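PDB 6SKI: putative type VI secretion protein from Escherichia coli, which probably hydrolyses phospholipids as a toxic effector of the type VI secretion system, carried by the VgrG spike. Local coordinates for residues L243-A248 with F292-I297. Sequence-based numbering, arbitrary orientation.
Sequences LFDTVA and FSLNSI
Asn295 grips the carbonyl oxygen of Thr246 twice, and these two hydrogen bonds are the polar core of the contact. The backbone bond, Asn295 N to Thr246 O, is 2.7 Å long and leaves the donor tilted from the carbonyl plane. The side-chain bond, Asn295 ND2 to Thr246 O, is longer at 3.3 Å; its N-H points almost straight at the oxygen (173°) and Thr246 O lies in the amide plane of Asn295, yet the donor sits well above the carbonyl plane, on the same face as the backbone N-H. With CG beside its own backbone N (chi1 -61°), Asn295 can present both donors to one acceptor. Two CA-H...O contacts flank this pair: Leu294 CA lies 3.4 Å from Thr246 O, and Val247 CA 3.5 Å from Ser293 O.

Side-chain packing fills in around the backbone. Thr246 crosses Asn295 at about a right angle, Thr246 CG2 3.7 Å from Asn295 CB, and both methyls of Val247 face Ser293 O, CG2 at 3.4 Å. At the other end Leu243 CD1 loosely meets Ile297 CD1 in an apolar contact at 4.4 Å.

Asp245 lays its OD1 against Leu294 CD1, crossing that side chain at about a right angle, while OD2 takes a hydrogen bond from His310 ND1 and forms a salt bridge with Arg534, which also donates to Phe292 O. Ser197, His310 and Asp245 have the geometry of a Ser-His-Asp triad, consistent with an alpha/beta-hydrolase active site. The paired hydrogen bonds from Asn295 to Thr246 O thus tie the loop just after the probable triad acid to strand 294-296, while Arg534 links the acid itself to Phe292.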
ATOM      1  N   LEU A 243      -3.509   8.851   1.583  1.00 42.00           N
ATOM      2  CA  LEU A 243      -3.912   7.641   0.887  1.00 42.00           C
ATOM      3  C   LEU A 243      -3.769   7.852  -0.610  1.00 42.00           C
ATOM      4  O   LEU A 243      -4.100   8.922  -1.125  1.00 42.00           O
ATOM      5  CB  LEU A 243      -5.352   7.274   1.229  1.00 42.00           C
ATOM      6  CG  LEU A 243      -5.717   7.348   2.710  1.00 42.00           C
ATOM      7  CD1 LEU A 243      -7.220   7.360   2.874  1.00 42.00           C
ATOM      8  CD2 LEU A 243      -5.092   6.204   3.483  1.00 42.00           C
ATOM      9  N   PHE A 244      -3.272   6.838  -1.311  1.00 44.12           N
ATOM     10  CA  PHE A 244      -3.011   6.993  -2.736  1.00 44.12           C
ATOM     11  C   PHE A 244      -4.046   6.332  -3.635  1.00 44.12           C
ATOM     12  O   PHE A 244      -4.422   6.922  -4.647  1.00 44.12           O
ATOM     13  CB  PHE A 244      -1.617   6.475  -3.085  1.00 44.12           C
ATOM     14  CG  PHE A 244      -0.550   7.523  -2.983  1.00 44.12           C
ATOM     15  CD1 PHE A 244      -0.501   8.558  -3.898  1.00 44.12           C
ATOM     16  CD2 PHE A 244       0.396   7.482  -1.983  1.00 44.12           C
ATOM     17  CE1 PHE A 244       0.468   9.524  -3.818  1.00 44.12           C
ATOM     18  CE2 PHE A 244       1.369   8.449  -1.899  1.00 44.12           C
ATOM     19  CZ  PHE A 244       1.404   9.472  -2.820  1.00 44.12           C
ATOM     20  N   ASP A 245      -4.472   5.103  -3.354  1.00 45.76           N
ATOM     21  CA  ASP A 245      -5.663   4.581  -4.017  1.00 45.76           C
ATOM     22  C   ASP A 245      -6.224   3.405  -3.236  1.00 45.76           C
ATOM     23  O   ASP A 245      -5.838   2.268  -3.500  1.00 45.76           O
ATOM     24  CB  ASP A 245      -5.326   4.145  -5.446  1.00 45.76           C
ATOM     25  CG  ASP A 245      -6.509   4.227  -6.384  1.00 45.76           C
ATOM     26  OD1 ASP A 245      -7.428   5.021  -6.120  1.00 45.76           O
ATOM     27  OD2 ASP A 245      -6.518   3.489  -7.389  1.00 45.76           O
ATOM     28  N   THR A 246      -7.190   3.632  -2.352  1.00 44.87           N
ATOM     29  CA  THR A 246      -7.571   2.587  -1.404  1.00 44.87           C
ATOM     30  C   THR A 246      -8.274   1.449  -2.130  1.00 44.87           C
ATOM     31  O   THR A 246      -9.373   1.622  -2.664  1.00 44.87           O
ATOM     32  CB  THR A 246      -8.455   3.152  -0.300  1.00 44.87           C
ATOM     33  OG1 THR A 246      -7.856   4.342   0.223  1.00 44.87           O
ATOM     34  CG2 THR A 246      -8.599   2.138   0.815  1.00 44.87           C
ATOM     35  N   VAL A 247      -7.633   0.287  -2.156  1.00 44.07           N
ATOM     36  CA  VAL A 247      -8.223  -0.945  -2.656  1.00 44.07           C
ATOM     37  C   VAL A 247      -8.094  -1.948  -1.520  1.00 44.07           C
ATOM     38  O   VAL A 247      -7.008  -2.483  -1.276  1.00 44.07           O
ATOM     39  CB  VAL A 247      -7.543  -1.449  -3.931  1.00 44.07           C
ATOM     40  CG1 VAL A 247      -8.117  -2.790  -4.345  1.00 44.07           C
ATOM     41  CG2 VAL A 247      -7.681  -0.433  -5.046  1.00 44.07           C
ATOM     42  N   ALA A 248      -9.196  -2.192  -0.809  1.00 45.27           N
ATOM     43  CA  ALA A 248      -9.139  -3.021   0.389  1.00 45.27           C
ATOM     44  C   ALA A 248      -8.671  -4.433   0.073  1.00 45.27           C
ATOM     45  O   ALA A 248      -7.839  -4.995   0.794  1.00 45.27           O
ATOM     46  CB  ALA A 248     -10.507  -3.051   1.066  1.00 45.27           C
ATOM     47  N   PHE A 292      -9.474  -4.286  -8.781  1.00 44.12           N
ATOM     48  CA  PHE A 292      -8.993  -3.052  -8.164  1.00 44.12           C
ATOM     49  C   PHE A 292     -10.179  -2.105  -8.097  1.00 44.12           C
ATOM     50  O   PHE A 292     -10.382  -1.269  -8.976  1.00 44.12           O
ATOM     51  CB  PHE A 292      -7.836  -2.458  -8.946  1.00 44.12           C
ATOM     52  CG  PHE A 292      -6.593  -3.290  -8.909  1.00 44.12           C
ATOM     53  CD1 PHE A 292      -6.496  -4.447  -9.659  1.00 44.12           C
ATOM     54  CD2 PHE A 292      -5.520  -2.915  -8.128  1.00 44.12           C
ATOM     55  CE1 PHE A 292      -5.356  -5.213  -9.626  1.00 44.12           C
ATOM     56  CE2 PHE A 292      -4.377  -3.677  -8.095  1.00 44.12           C
ATOM     57  CZ  PHE A 292      -4.295  -4.825  -8.844  1.00 44.12           C
ATOM     58  N   SER A 293     -10.958  -2.237  -7.034  1.00 45.71           N
ATOM     59  CA  SER A 293     -12.099  -1.375  -6.788  1.00 45.71           C
ATOM     60  C   SER A 293     -11.745  -0.380  -5.694  1.00 45.71           C
ATOM     61  O   SER A 293     -11.053  -0.719  -4.731  1.00 45.71           O
ATOM     62  CB  SER A 293     -13.330  -2.194  -6.397  1.00 45.71           C
ATOM     63  OG  SER A 293     -13.098  -2.932  -5.214  1.00 45.71           O
ATOM     64  N   LEU A 294     -12.220   0.847  -5.849  1.00 45.73           N
ATOM     65  CA  LEU A 294     -11.834   1.940  -4.975  1.00 45.73           C
ATOM     66  C   LEU A 294     -12.664   1.932  -3.703  1.00 45.73           C
ATOM     67  O   LEU A 294     -13.852   1.615  -3.728  1.00 45.73           O
ATOM     68  CB  LEU A 294     -12.011   3.275  -5.695  1.00 45.73           C
ATOM     69  CG  LEU A 294     -11.631   4.529  -4.917  1.00 45.73           C
ATOM     70  CD1 LEU A 294     -10.151   4.552  -4.619  1.00 45.73           C
ATOM     71  CD2 LEU A 294     -12.054   5.761  -5.681  1.00 45.73           C
ATOM     72  N   ASN A 295     -12.019   2.245  -2.585  1.00 46.12           N
ATOM     73  CA  ASN A 295     -12.706   2.656  -1.367  1.00 46.12           C
ATOM     74  C   ASN A 295     -12.514   4.161  -1.241  1.00 46.12           C
ATOM     75  O   ASN A 295     -11.412   4.631  -0.943  1.00 46.12           O
ATOM     76  CB  ASN A 295     -12.174   1.920  -0.142  1.00 46.12           C
ATOM     77  CG  ASN A 295     -12.351   0.424  -0.240  1.00 46.12           C
ATOM     78  OD1 ASN A 295     -13.244  -0.145   0.383  1.00 46.12           O
ATOM     79  ND2 ASN A 295     -11.501  -0.224  -1.021  1.00 46.12           N
ATOM     80  N   SER A 296     -13.579   4.912  -1.475  1.00 47.89           N
ATOM     81  CA  SER A 296     -13.483   6.355  -1.604  1.00 47.89           C
ATOM     82  C   SER A 296     -13.848   7.050  -0.300  1.00 47.89           C
ATOM     83  O   SER A 296     -14.699   6.587   0.461  1.00 47.89           O
ATOM     84  CB  SER A 296     -14.387   6.858  -2.728  1.00 47.89           C
ATOM     85  OG  SER A 296     -14.612   8.249  -2.617  1.00 47.89           O
ATOM     86  N   ILE A 297     -13.184   8.173  -0.056  1.00 47.75           N
ATOM     87  CA  ILE A 297     -13.467   9.037   1.074  1.00 47.75           C
ATOM     88  C   ILE A 297     -14.099  10.348   0.611  1.00 47.75           C
ATOM     89  O   ILE A 297     -14.091  11.335   1.339  1.00 47.75           O
ATOM     90  CB  ILE A 297     -12.202   9.281   1.914  1.00 47.75           C
ATOM     91  CG1 ILE A 297     -11.218  10.171   1.155  1.00 47.75           C
ATOM     92  CG2 ILE A 297     -11.548   7.966   2.277  1.00 47.75           C
ATOM     93  CD1 ILE A 297     -10.045  10.622   1.976  1.00 47.75           C
TER